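Arylalkylamine N-Acetyltransferase 2 (PDB 4FD5) probably transfers acetyl or longer acyl groups from coenzyme A to the amino group of arylalkylamines such as dopamine and serotonin, as a GNAT-family enzyme. Local coordinates at residues 12-17 and 65-70; 36-41 and 206-211; 47-52 and 100-105; 113-118 and 189-194; 170-175 and 212-217. One frame throughout, in Å; residues are numbered along the deposited sequence.

Contact 1: 12-17 and 65-70; sequences ETISSK and SIMAIS
Glu12 and Met67 are joined by two backbone hydrogen bonds, Glu12 N to Met67 O and Met67 N to Glu12 O, each 2.9 Å. On the face carrying both side chains, Met67 CE comes to 3.9 Å from Glu12 CB: CG of Met67 sits between its backbone N and carbonyl carbon (chi1 55°), and the extended chain reaches across to the neighbouring strand. The carboxylate of Glu12 bends away to a salt bridge with Arg10, so a residue with apolar methylenes and a charged end suits this partly exposed place. Thr13 faces Ile66 in a non-hydrogen-bonded pair, CA to CA 4.5 Å, and both beta-branched side chains pack on Leu158 of helix 147-161. Together these pairs fix strand 10-13, outermost in the mixed GNAT sheet, antiparallel to strand 66-69. Ile14, just past the strand, still gives its N to Ser65 O at 2.9 Å, approaching from above the carbonyl plane. Its side chain is buried on the Met67 face and touches Val78: Ile14 CG1 lies 3.8 Å from Met67 CB, and Ile14 CD1 3.7 Å from Ser65 CB. A water beside Ile14 O accepts the N-H of Ser65 at 3.1 Å.

Contact 2: 36-41 and 206-211; sequences LNKAVN and VVDPPH
Ala39 presses its CB against the backbone of the 206-211 loop, 3.4 Å from Val206 O, and a methyl is small enough to let the helix approach so closely. Val207 CG1 lies 4.0 Å from Ala39 CB, on the same flank as Val206 O. Val207 CG1 is also 4.3 Å from Leu36 CD2, about one turn earlier on the helix, so a small apolar patch spans Leu36, Ala39 and Val207. Beside it, Lys38 and Asp208 cross at about a right angle. The aliphatic part of the lysine makes the nearer approach, CD to OD2 of Asp208 at 3.4 Å; the chain then bends at chi3 (-69°), and Lys38 NZ stays 4.0 Å from Asp208 OD2, a long salt bridge. The ammonium has a stronger partner in Asp33. This is where short helix 35-39 meets the loop entering the last strand, 213-220; in many GNAT enzymes the corresponding regions border the site of the acceptor amine. A water ties the backbones together, donating to Ala39 O at 2.9 Å and accepting from Val206 N at 2.8 Å. Farther out, a Schellman motif ends the helix: Asn41, with positive phi, gives its N to Lys38 O, and Leu42 N reaches Asn37 O. Asparagine tolerates that backbone conformation well. On the loop side a cis peptide precedes Pro210, whose CD lies over the centre of the His211 ring, and His211 N bonds to Asp208 O. The ring is held by a hydrogen bond between His211 ND1 and Ala174 N.

Contact 3: 47-52 and 100-105; sequences QGHPLL and IQDESF
His49 and Asp102 both swing CG anti to the backbone N (chi1 -172° and -169°), which sends the imidazole and the carboxylate toward each other from opposite directions. His49 NE2 donates to Asp102 OD2 at 2.6 Å, a short bond with a fairly straight N-H...O angle of 161°. The oxygen lies in the ring plane, but the nitrogen comes from above the carboxylate plane, the two flat groups being turned about halfway to perpendicular. Each partner is also an N-cap. His49 ND1 accepts from Leu51 N at 3.2 Å and, also weakly, from Leu52 N, whereas Asp102 OD1 takes the N-H of Phe105 at 3.1 Å. One bond therefore couples the starts of two helices, and these side chains suit the task because each has two separate polar atoms. Pro50 CD packs on one face of the imidazole.

Next to this polar link, Leu51 CD1 sits over one face of Phe105, 3.9 Å from the ring centroid in a CH-pi contact, and meets Ile100 CG2 at 3.9 Å. Leu52 comes at the ring edge, its CD2 4.0 Å from Phe105 CE2. The buried aromatic thus has a broad apolar surface for both leucines of helix 50-60. Leu42 packs against both His49 and Asp102, and Ser104 OG bonds to Val40 O; the turn after helix 92-99 and the start of helix 103-116 are in this way held beside helices 35-39 and 50-60.

Contact 4: 113-118 and 189-194; sequences YEQNLK and CEINYT
Gln115 OE1 stands 3.3 Å from Cys189 SG, a close approach of two polar atoms. The thiol points at the helix because SG is anti to its backbone N (chi1 -169°), and a small, polarisable sulphur suits a buried place where amide, backbone and alkyl groups converge: Gln115 O is 3.9 Å from Cys189 SG.

The other contacts are apolar or of alkyl groups with the amide and the sulphur. Gln115 folds at chi2 (-63°) and lays its amide across Ile191, the two side chains crossing at about a right angle. Gln115 CD rests 3.9 Å from Ile191 CG2, while Gln115 NE2 comes to 3.8 Å from Ile191 CD1, so the isoleucine branches spread over one face of the amide. The beta-branched residue is at home in extended backbone and offers a wide apolar surface to the helix. Lys118 suits its exposed position, packing methylenes on the sulphur: Lys118 CE lies 4.0 Å from Cys189 SG. Lys118 N bonds to Gln115 O at 3.0 Å, which brings its side chain back toward the strand.

Helix 103-116 packs here against strand 186-192, the outermost at its end of the mixed GNAT sheet. On its inner side the strand is hydrogen-bonded to strand 213-220, Cys189 with Ile216 and Ile191 with Leu214; Leu214 also packs on Gln115, so the helix spans both strands.

Contact 5: 170-175 and 212-217; sequences DATGAF and EKLKIM
Ile216 CG1 lies over one face of the Asp170 carboxylate, 3.6 Å from Asp170 OD1; Ile216 CG2 meets OD1 obliquely at 3.5 Å. The strands that carry them, 213-220 and 166-171, run antiparallel; 213-220, the last in sequence, is inserted between 166-171 and 186-192, as in GNAT enzymes. Lys168 makes a salt bridge to Asp170 OD1 and Asn116 ND2 bonds to OD2, so each carboxylate oxygen has a polar partner; the lysine would probably favour its ionised form. Asp170 and Ile216 form a non-hydrogen-bonded pair. The next pair is the hydrogen-bonded one: Ala171 N donates to Lys215 O at 2.8 Å and Lys215 N to Ala171 O at 2.9 Å. Ala171, on the other face, is small enough to lie under Ser176 of helix 174-182.

Past Ala171 the backbones stay close but the hydrogen-bonded ladder stops: Thr172 O and Lys213 O, two acceptors, stand 3.3 Å apart, served by other donors, Tyr193 OH and Gln177 NE2 respectively. Thr172 keeps OG1 between its backbone N and carbonyl carbon (chi1 60°), where it bonds to Glu34, and thereby turns CG2 to Leu214 CD1 at 3.9 Å. The same Leu214 CD1 is 3.6 Å from Ala171 O. Gly173 follows as N-cap of helix 174-182. On the Ala171 face, the unbranched Met217 brings its SD to 4.2 Å from Ala171 CB.

Contacts 1 and 5 are strand pairings in one sheet, on opposite sides of the chain's centre; both rest on backbone hydrogen bonds, contact 1 being the more buried. Contact 4 reaches the same sheet but sets a helix against its other outermost strand, using van der Waals contacts; strands 186-192 and 213-220 join it directly to contact 5. Contacts 2 and 3 lie at the surface: contact 2 joins a small apolar patch with a long salt bridge and a water, contact 3 a His-Asp hydrogen bond with leucines on a phenylalanine. Helix 103-116 serves contact 3 at its start and contact 4 at its end. Contact 2 touches contacts 3, 4 and 5; contact 1 touches none.

Contact 1: 12-17 and 65-70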
# COMPACT_ATOMS: atom_id res chain seq x y z
N GLU A 12 -8.85 13.31 8.04
CA GLU A 12 -8.10 14.48 7.60
C GLU A 12 -7.00 14.08 6.63
O GLU A 12 -6.49 12.97 6.70
CB GLU A 12 -7.44 15.16 8.80
CG GLU A 12 -8.38 15.55 9.94
CD GLU A 12 -9.28 16.72 9.59
OE1 GLU A 12 -8.99 17.42 8.60
OE2 GLU A 12 -10.29 16.93 10.30
N THR A 13 -6.63 14.99 5.74
CA THR A 13 -5.44 14.78 4.92
C THR A 13 -4.22 14.89 5.84
O THR A 13 -4.20 15.75 6.71
CB THR A 13 -5.37 15.82 3.79
OG1 THR A 13 -6.55 15.72 2.97
CG2 THR A 13 -4.13 15.59 2.92
N ILE A 14 -3.22 14.03 5.67
CA ILE A 14 -2.10 13.99 6.60
C ILE A 14 -1.09 15.07 6.27
O ILE A 14 -0.51 15.07 5.18
CB ILE A 14 -1.37 12.62 6.61
CG1 ILE A 14 -2.41 11.51 6.84
CG2 ILE A 14 -0.31 12.60 7.71
CD1 ILE A 14 -1.83 10.11 6.86
N SER A 15 -0.91 15.99 7.21
CA SER A 15 0.03 17.11 7.07
C SER A 15 1.33 16.77 7.78
O SER A 15 1.39 15.82 8.54
CB SER A 15 -0.58 18.38 7.68
OG SER A 15 -0.60 18.27 9.09
N SER A 16 2.36 17.57 7.54
CA SER A 16 3.70 17.23 8.04
C SER A 16 3.79 17.12 9.57
O SER A 16 4.62 16.37 10.08
CB SER A 16 4.76 18.22 7.52
OG SER A 16 4.58 19.52 8.05
N LYS A 17 2.95 17.87 10.29
CA LYS A 17 2.99 17.82 11.75
C LYS A 17 2.61 16.43 12.28
O LYS A 17 2.89 16.11 13.42
CB LYS A 17 2.09 18.89 12.36
CG LYS A 17 2.59 20.30 12.12
CD LYS A 17 1.97 21.25 13.12
CE LYS A 17 2.48 22.68 12.93
NZ LYS A 17 1.90 23.61 13.93
N SER A 65 -2.53 11.54 1.41
CA SER A 65 -2.83 10.47 2.37
C SER A 65 -3.90 10.92 3.36
O SER A 65 -4.02 12.10 3.66
CB SER A 65 -1.56 10.07 3.13
OG SER A 65 -0.57 9.60 2.23
N ILE A 66 -4.66 9.96 3.89
CA ILE A 66 -5.75 10.26 4.82
C ILE A 66 -5.50 9.57 6.16
O ILE A 66 -5.04 8.44 6.19
CB ILE A 66 -7.08 9.72 4.29
CG1 ILE A 66 -7.35 10.19 2.86
CG2 ILE A 66 -8.24 10.08 5.23
CD1 ILE A 66 -7.60 11.64 2.74
N MET A 67 -5.75 10.27 7.27
CA MET A 67 -5.76 9.65 8.58
C MET A 67 -7.16 9.72 9.20
O MET A 67 -7.93 10.67 8.97
CB MET A 67 -4.75 10.31 9.53
CG MET A 67 -4.95 11.80 9.67
SD MET A 67 -3.66 12.50 10.73
CE MET A 67 -4.22 14.21 10.80
N ALA A 68 -7.46 8.67 9.95
CA ALA A 68 -8.57 8.66 10.88
C ALA A 68 -7.96 8.92 12.24
O ALA A 68 -7.09 8.17 12.73
CB ALA A 68 -9.28 7.30 10.87
N ILE A 69 -8.44 10.01 12.85
CA ILE A 69 -7.88 10.49 14.10
C ILE A 69 -9.00 10.65 15.15
O ILE A 69 -10.08 11.15 14.85
CB ILE A 69 -7.06 11.78 13.83
CG1 ILE A 69 -6.28 12.20 15.07
CG2 ILE A 69 -7.94 12.89 13.35
CD1 ILE A 69 -5.19 13.22 14.76
N SER A 70 -8.74 10.19 16.36
CA SER A 70 -9.77 10.15 17.39
C SER A 70 -9.88 11.49 18.11
O SER A 70 -9.10 12.41 17.85
CB SER A 70 -9.49 9.04 18.40
OG SER A 70 -8.30 9.30 19.13
O HOH W 1 -0.39 13.26 2.95

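Contact 2: 36-41 and 206-211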
# COMPACT_ATOMS: atom_id res chain seq x y z
N LEU A 36 3.87 -9.82 3.21
CA LEU A 36 5.21 -10.05 2.63
C LEU A 36 6.34 -9.72 3.60
O LEU A 36 7.30 -10.48 3.74
CB LEU A 36 5.39 -9.29 1.32
CG LEU A 36 4.34 -9.57 0.24
CD1 LEU A 36 4.74 -8.87 -1.04
CD2 LEU A 36 4.16 -11.07 0.02
N ASN A 37 6.23 -8.57 4.27
CA ASN A 37 7.21 -8.20 5.29
C ASN A 37 7.36 -9.31 6.30
O ASN A 37 8.47 -9.67 6.69
CB ASN A 37 6.77 -6.92 6.00
CG ASN A 37 6.79 -5.71 5.10
OD1 ASN A 37 7.24 -5.77 3.96
ND2 ASN A 37 6.30 -4.59 5.61
N LYS A 38 6.24 -9.86 6.74
CA LYS A 38 6.28 -10.91 7.75
C LYS A 38 6.89 -12.20 7.18
O LYS A 38 7.69 -12.86 7.85
CB LYS A 38 4.87 -11.19 8.30
CG LYS A 38 4.87 -12.16 9.47
CD LYS A 38 3.46 -12.53 9.90
CE LYS A 38 2.75 -11.35 10.53
NZ LYS A 38 1.51 -11.80 11.24
N ALA A 39 6.52 -12.54 5.95
CA ALA A 39 7.05 -13.74 5.30
C ALA A 39 8.58 -13.79 5.24
O ALA A 39 9.18 -14.85 5.38
CB ALA A 39 6.45 -13.90 3.90
N VAL A 40 9.22 -12.64 5.03
CA VAL A 40 10.68 -12.62 4.91
C VAL A 40 11.39 -12.00 6.12
O VAL A 40 12.56 -11.62 6.03
CB VAL A 40 11.14 -11.98 3.60
CG1 VAL A 40 10.68 -12.82 2.41
CG2 VAL A 40 10.65 -10.55 3.50
N ASN A 41 10.66 -11.90 7.23
CA ASN A 41 11.23 -11.40 8.47
C ASN A 41 11.92 -10.06 8.28
O ASN A 41 13.02 -9.83 8.77
CB ASN A 41 12.22 -12.43 9.05
CG ASN A 41 11.58 -13.78 9.28
OD1 ASN A 41 10.74 -13.92 10.17
ND2 ASN A 41 11.95 -14.77 8.48
N VAL A 206 6.50 -17.47 2.10
CA VAL A 206 5.60 -18.36 2.80
C VAL A 206 4.79 -17.46 3.72
O VAL A 206 5.30 -16.96 4.71
CB VAL A 206 6.35 -19.42 3.64
CG1 VAL A 206 5.37 -20.26 4.46
CG2 VAL A 206 7.20 -20.30 2.74
N VAL A 207 3.53 -17.23 3.35
CA VAL A 207 2.69 -16.25 4.03
C VAL A 207 1.64 -16.89 4.92
O VAL A 207 1.09 -17.95 4.60
CB VAL A 207 1.98 -15.31 3.02
CG1 VAL A 207 2.98 -14.72 2.05
CG2 VAL A 207 0.89 -16.07 2.28
N ASP A 208 1.34 -16.24 6.03
CA ASP A 208 0.36 -16.76 6.97
C ASP A 208 -1.04 -16.66 6.40
O ASP A 208 -1.35 -15.74 5.65
CB ASP A 208 0.43 -16.01 8.31
CG ASP A 208 1.72 -16.26 9.06
OD1 ASP A 208 2.47 -17.18 8.66
OD2 ASP A 208 1.97 -15.56 10.06
N PRO A 209 -1.90 -17.62 6.76
CA PRO A 209 -3.32 -17.49 6.41
C PRO A 209 -3.86 -16.23 7.07
O PRO A 209 -3.37 -15.85 8.14
CB PRO A 209 -3.95 -18.74 7.04
CG PRO A 209 -2.82 -19.72 7.13
CD PRO A 209 -1.60 -18.90 7.43
N PRO A 210 -4.86 -15.57 6.46
CA PRO A 210 -5.61 -15.98 5.27
C PRO A 210 -5.06 -15.44 3.95
O PRO A 210 -5.78 -15.45 2.94
CB PRO A 210 -6.97 -15.32 5.51
CG PRO A 210 -6.60 -14.02 6.17
CD PRO A 210 -5.42 -14.34 7.05
N HIS A 211 -3.82 -14.99 3.93
CA HIS A 211 -3.28 -14.35 2.74
C HIS A 211 -2.91 -15.41 1.73
O HIS A 211 -2.35 -16.44 2.09
CB HIS A 211 -2.11 -13.46 3.13
CG HIS A 211 -2.45 -12.53 4.24
ND1 HIS A 211 -3.42 -11.56 4.12
CD2 HIS A 211 -1.99 -12.45 5.51
CE1 HIS A 211 -3.53 -10.90 5.27
NE2 HIS A 211 -2.67 -11.42 6.12
O HOH W 2 8.96 -16.87 3.32

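Contact 3: 47-52 and 100-105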
# COMPACT_ATOMS: atom_id res chain seq x y z
N GLN A 47 9.74 -2.02 15.58
CA GLN A 47 11.13 -1.73 15.25
C GLN A 47 11.30 -0.81 14.04
O GLN A 47 12.21 0.03 14.00
CB GLN A 47 11.88 -3.04 15.01
CG GLN A 47 13.32 -2.89 14.58
CD GLN A 47 14.01 -4.24 14.48
OE1 GLN A 47 14.42 -4.81 15.49
NE2 GLN A 47 14.12 -4.76 13.26
N GLY A 48 10.44 -0.97 13.06
CA GLY A 48 10.54 -0.18 11.84
C GLY A 48 11.63 -0.68 10.91
O GLY A 48 12.17 -1.77 11.08
N HIS A 49 11.95 0.13 9.91
CA HIS A 49 12.92 -0.27 8.91
C HIS A 49 13.27 0.98 8.11
O HIS A 49 12.39 1.72 7.70
CB HIS A 49 12.27 -1.33 8.01
CG HIS A 49 13.21 -1.96 7.05
ND1 HIS A 49 13.58 -1.37 5.86
CD2 HIS A 49 13.86 -3.15 7.09
CE1 HIS A 49 14.42 -2.15 5.22
NE2 HIS A 49 14.61 -3.25 5.94
N PRO A 50 14.57 1.22 7.88
CA PRO A 50 14.92 2.48 7.21
C PRO A 50 14.30 2.65 5.82
O PRO A 50 13.86 3.76 5.50
CB PRO A 50 16.44 2.42 7.13
CG PRO A 50 16.84 1.51 8.25
CD PRO A 50 15.76 0.47 8.32
N LEU A 51 14.27 1.59 5.01
CA LEU A 51 13.73 1.70 3.66
C LEU A 51 12.21 1.85 3.67
O LEU A 51 11.66 2.65 2.93
CB LEU A 51 14.15 0.50 2.80
CG LEU A 51 15.66 0.31 2.63
CD1 LEU A 51 15.94 -0.92 1.78
CD2 LEU A 51 16.31 1.53 2.00
N LEU A 52 11.54 1.07 4.51
CA LEU A 52 10.09 1.19 4.64
C LEU A 52 9.69 2.60 5.04
O LEU A 52 8.74 3.17 4.50
CB LEU A 52 9.55 0.22 5.69
CG LEU A 52 9.67 -1.28 5.43
CD1 LEU A 52 9.03 -2.05 6.59
CD2 LEU A 52 9.03 -1.66 4.09
N ILE A 100 19.68 -2.27 -3.73
CA ILE A 100 19.31 -2.61 -2.35
C ILE A 100 20.23 -3.65 -1.69
O ILE A 100 20.50 -4.70 -2.27
CB ILE A 100 17.85 -3.09 -2.27
CG1 ILE A 100 16.91 -2.06 -2.92
CG2 ILE A 100 17.47 -3.37 -0.83
CD1 ILE A 100 15.55 -2.61 -3.30
N GLN A 101 20.69 -3.36 -0.47
CA GLN A 101 21.51 -4.30 0.30
C GLN A 101 20.69 -5.24 1.19
O GLN A 101 21.20 -6.23 1.70
CB GLN A 101 22.53 -3.57 1.16
CG GLN A 101 23.55 -2.78 0.37
CD GLN A 101 24.62 -2.18 1.26
OE1 GLN A 101 24.82 -2.62 2.40
NE2 GLN A 101 25.31 -1.16 0.76
N ASP A 102 19.42 -4.90 1.38
CA ASP A 102 18.54 -5.71 2.20
C ASP A 102 17.94 -6.79 1.29
O ASP A 102 17.04 -6.51 0.50
CB ASP A 102 17.43 -4.83 2.78
CG ASP A 102 16.61 -5.53 3.86
OD1 ASP A 102 16.23 -6.70 3.66
OD2 ASP A 102 16.36 -4.92 4.92
N GLU A 103 18.46 -8.01 1.41
CA GLU A 103 17.98 -9.17 0.64
C GLU A 103 16.46 -9.32 0.63
O GLU A 103 15.83 -9.53 -0.42
CB GLU A 103 18.54 -10.43 1.28
CG GLU A 103 19.60 -11.16 0.51
CD GLU A 103 19.95 -12.46 1.20
OE1 GLU A 103 20.39 -12.41 2.37
OE2 GLU A 103 19.77 -13.53 0.59
N SER A 104 15.88 -9.24 1.82
CA SER A 104 14.44 -9.47 2.02
C SER A 104 13.63 -8.39 1.30
O SER A 104 12.66 -8.66 0.53
CB SER A 104 14.12 -9.44 3.51
OG SER A 104 14.78 -10.49 4.20
N PHE A 105 14.03 -7.15 1.53
CA PHE A 105 13.37 -6.02 0.88
C PHE A 105 13.43 -6.20 -0.63
O PHE A 105 12.44 -6.00 -1.33
CB PHE A 105 14.02 -4.70 1.29
CG PHE A 105 13.29 -3.50 0.78
CD1 PHE A 105 13.64 -2.93 -0.43
CD2 PHE A 105 12.24 -2.95 1.50
CE1 PHE A 105 12.97 -1.82 -0.92
CE2 PHE A 105 11.56 -1.84 1.02
CZ PHE A 105 11.92 -1.28 -0.19

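Contact 4: 113-118 and 189-194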
# COMPACT_ATOMS: atom_id res chain seq x y z
N TYR A 113 7.59 -5.18 -8.73
CA TYR A 113 8.05 -4.71 -10.04
C TYR A 113 7.64 -5.65 -11.18
O TYR A 113 7.07 -5.24 -12.21
CB TYR A 113 9.57 -4.53 -10.00
CG TYR A 113 10.19 -4.23 -11.34
CD1 TYR A 113 10.16 -2.95 -11.87
CD2 TYR A 113 10.82 -5.24 -12.07
CE1 TYR A 113 10.72 -2.68 -13.09
CE2 TYR A 113 11.38 -4.97 -13.29
CZ TYR A 113 11.33 -3.69 -13.80
OH TYR A 113 11.89 -3.43 -15.03
N GLU A 114 7.93 -6.93 -10.98
CA GLU A 114 7.62 -7.94 -11.97
C GLU A 114 6.14 -7.98 -12.29
O GLU A 114 5.75 -8.07 -13.46
CB GLU A 114 8.03 -9.31 -11.47
CG GLU A 114 9.50 -9.52 -11.41
CD GLU A 114 9.81 -10.92 -10.94
OE1 GLU A 114 9.10 -11.41 -10.03
OE2 GLU A 114 10.74 -11.53 -11.50
N GLN A 115 5.30 -7.95 -11.26
CA GLN A 115 3.87 -8.05 -11.54
C GLN A 115 3.38 -6.79 -12.25
O GLN A 115 2.56 -6.88 -13.18
CB GLN A 115 3.08 -8.31 -10.26
CG GLN A 115 3.33 -9.70 -9.70
CD GLN A 115 2.86 -10.78 -10.66
OE1 GLN A 115 1.68 -10.87 -10.98
NE2 GLN A 115 3.80 -11.59 -11.14
N ASN A 116 3.91 -5.64 -11.85
CA ASN A 116 3.53 -4.39 -12.51
C ASN A 116 3.94 -4.31 -13.99
O ASN A 116 3.33 -3.55 -14.75
CB ASN A 116 4.04 -3.18 -11.73
CG ASN A 116 3.06 -2.74 -10.68
OD1 ASN A 116 2.02 -2.15 -11.00
ND2 ASN A 116 3.36 -3.02 -9.42
N LEU A 117 4.95 -5.08 -14.39
CA LEU A 117 5.28 -5.15 -15.82
C LEU A 117 4.20 -5.77 -16.71
O LEU A 117 4.23 -5.64 -17.93
CB LEU A 117 6.58 -5.91 -16.04
CG LEU A 117 7.87 -5.26 -15.56
CD1 LEU A 117 9.06 -6.20 -15.81
CD2 LEU A 117 8.09 -3.93 -16.27
N LYS A 118 3.24 -6.46 -16.11
CA LYS A 118 2.31 -7.26 -16.90
C LYS A 118 1.07 -6.49 -17.31
O LYS A 118 0.25 -6.98 -18.08
CB LYS A 118 1.93 -8.52 -16.12
CG LYS A 118 3.14 -9.36 -15.74
CD LYS A 118 2.75 -10.54 -14.88
CE LYS A 118 1.64 -11.34 -15.54
NZ LYS A 118 1.48 -12.69 -14.92
N CYS A 189 -4.37 -8.03 -12.22
CA CYS A 189 -3.24 -8.98 -12.26
C CYS A 189 -3.23 -9.72 -10.93
O CYS A 189 -3.53 -9.12 -9.92
CB CYS A 189 -1.92 -8.21 -12.47
SG CYS A 189 -0.48 -9.23 -12.84
N GLU A 190 -2.91 -11.00 -10.91
CA GLU A 190 -2.84 -11.70 -9.63
C GLU A 190 -1.84 -12.84 -9.65
O GLU A 190 -1.57 -13.42 -10.70
CB GLU A 190 -4.21 -12.19 -9.18
CG GLU A 190 -4.81 -13.29 -10.03
CD GLU A 190 -6.21 -13.66 -9.56
OE1 GLU A 190 -6.74 -12.98 -8.66
OE2 GLU A 190 -6.78 -14.62 -10.11
N ILE A 191 -1.29 -13.15 -8.48
CA ILE A 191 -0.38 -14.29 -8.37
C ILE A 191 -0.50 -14.96 -7.00
O ILE A 191 -0.62 -14.29 -5.97
CB ILE A 191 1.09 -13.89 -8.67
CG1 ILE A 191 2.00 -15.13 -8.70
CG2 ILE A 191 1.59 -12.87 -7.65
CD1 ILE A 191 3.42 -14.81 -9.11
N ASN A 192 -0.51 -16.30 -6.99
CA ASN A 192 -0.57 -17.06 -5.76
C ASN A 192 0.82 -17.19 -5.18
O ASN A 192 1.75 -17.54 -5.89
CB ASN A 192 -1.09 -18.48 -6.02
CG ASN A 192 -2.55 -18.50 -6.44
OD1 ASN A 192 -3.40 -17.87 -5.81
ND2 ASN A 192 -2.85 -19.24 -7.50
N TYR A 193 0.95 -16.89 -3.89
CA TYR A 193 2.25 -16.96 -3.22
C TYR A 193 2.81 -18.38 -3.27
O TYR A 193 4.02 -18.58 -3.33
CB TYR A 193 2.12 -16.48 -1.77
CG TYR A 193 1.74 -15.02 -1.67
CD1 TYR A 193 2.41 -14.07 -2.41
CD2 TYR A 193 0.69 -14.62 -0.87
CE1 TYR A 193 2.06 -12.73 -2.34
CE2 TYR A 193 0.34 -13.29 -0.78
CZ TYR A 193 1.03 -12.36 -1.53
OH TYR A 193 0.69 -11.03 -1.46
N THR A 194 1.93 -19.38 -3.28
CA THR A 194 2.43 -20.75 -3.31
C THR A 194 3.00 -21.12 -4.67
O THR A 194 3.67 -22.15 -4.79
CB THR A 194 1.35 -21.77 -2.91
OG1 THR A 194 0.16 -21.55 -3.68
CG2 THR A 194 1.02 -21.66 -1.43

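Contact 5: 170-175 and 212-217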
# COMPACT_ATOMS: atom_id res chain seq x y z
N ASP A 170 -1.76 -2.24 -5.05
CA ASP A 170 -1.10 -3.53 -5.16
C ASP A 170 -1.30 -4.22 -3.81
O ASP A 170 -0.51 -4.05 -2.88
CB ASP A 170 0.39 -3.36 -5.51
CG ASP A 170 0.60 -2.62 -6.84
OD1 ASP A 170 -0.39 -2.35 -7.56
OD2 ASP A 170 1.77 -2.29 -7.15
N ALA A 171 -2.40 -4.97 -3.72
CA ALA A 171 -2.91 -5.47 -2.47
C ALA A 171 -2.32 -6.83 -2.19
O ALA A 171 -2.59 -7.79 -2.90
CB ALA A 171 -4.42 -5.56 -2.54
N THR A 172 -1.49 -6.89 -1.16
CA THR A 172 -0.77 -8.12 -0.84
C THR A 172 -1.55 -9.00 0.11
O THR A 172 -1.24 -10.18 0.23
CB THR A 172 0.59 -7.81 -0.19
OG1 THR A 172 0.39 -7.07 1.02
CG2 THR A 172 1.45 -6.99 -1.14
N GLY A 173 -2.54 -8.42 0.79
CA GLY A 173 -3.27 -9.14 1.82
C GLY A 173 -4.76 -9.28 1.56
O GLY A 173 -5.37 -8.45 0.88
N ALA A 174 -5.35 -10.31 2.16
CA ALA A 174 -6.75 -10.63 1.95
C ALA A 174 -7.74 -9.58 2.48
O ALA A 174 -8.81 -9.37 1.89
CB ALA A 174 -7.08 -12.00 2.56
N PHE A 175 -7.40 -8.92 3.58
CA PHE A 175 -8.34 -7.99 4.18
C PHE A 175 -8.49 -6.74 3.32
O PHE A 175 -9.62 -6.29 3.06
CB PHE A 175 -7.93 -7.64 5.62
CG PHE A 175 -7.88 -8.83 6.54
CD1 PHE A 175 -9.06 -9.36 7.08
CD2 PHE A 175 -6.68 -9.42 6.87
CE1 PHE A 175 -9.01 -10.47 7.92
CE2 PHE A 175 -6.63 -10.53 7.71
CZ PHE A 175 -7.80 -11.04 8.24
N GLU A 212 -3.28 -15.17 0.48
CA GLU A 212 -3.14 -16.19 -0.55
C GLU A 212 -2.51 -15.65 -1.83
O GLU A 212 -1.70 -16.34 -2.47
CB GLU A 212 -4.52 -16.77 -0.86
CG GLU A 212 -4.49 -18.19 -1.34
CD GLU A 212 -5.86 -18.85 -1.22
OE1 GLU A 212 -5.98 -19.82 -0.45
OE2 GLU A 212 -6.80 -18.37 -1.88
N LYS A 213 -2.87 -14.43 -2.20
CA LYS A 213 -2.49 -13.86 -3.49
C LYS A 213 -2.06 -12.41 -3.37
O LYS A 213 -2.49 -11.70 -2.47
CB LYS A 213 -3.68 -13.88 -4.46
CG LYS A 213 -4.17 -15.24 -4.86
CD LYS A 213 -5.51 -15.14 -5.60
CE LYS A 213 -6.01 -16.51 -6.03
NZ LYS A 213 -7.21 -16.39 -6.90
N LEU A 214 -1.20 -11.99 -4.29
CA LEU A 214 -0.97 -10.57 -4.54
C LEU A 214 -1.90 -10.19 -5.68
O LEU A 214 -1.89 -10.84 -6.73
CB LEU A 214 0.47 -10.33 -4.97
CG LEU A 214 0.76 -9.01 -5.68
CD1 LEU A 214 0.47 -7.81 -4.79
CD2 LEU A 214 2.21 -8.98 -6.12
N LYS A 215 -2.73 -9.16 -5.49
CA LYS A 215 -3.62 -8.72 -6.56
C LYS A 215 -3.36 -7.26 -6.86
O LYS A 215 -3.38 -6.44 -5.95
CB LYS A 215 -5.09 -8.89 -6.16
CG LYS A 215 -5.51 -10.31 -5.82
CD LYS A 215 -7.02 -10.40 -5.58
CE LYS A 215 -7.43 -11.83 -5.26
NZ LYS A 215 -8.91 -11.96 -5.16
N ILE A 216 -3.07 -6.95 -8.12
CA ILE A 216 -3.05 -5.57 -8.57
C ILE A 216 -4.46 -5.21 -9.06
O ILE A 216 -4.99 -5.85 -10.00
CB ILE A 216 -2.02 -5.30 -9.67
CG1 ILE A 216 -0.62 -5.58 -9.15
CG2 ILE A 216 -2.14 -3.86 -10.18
CD1 ILE A 216 0.46 -5.38 -10.19
N MET A 217 -5.04 -4.22 -8.39
CA MET A 217 -6.46 -3.92 -8.50
C MET A 217 -6.64 -2.46 -8.85
O MET A 217 -5.83 -1.61 -8.46
CB MET A 217 -7.18 -4.23 -7.18
CG MET A 217 -6.94 -5.66 -6.69
SD MET A 217 -7.73 -6.05 -5.12
CE MET A 217 -9.42 -6.32 -5.67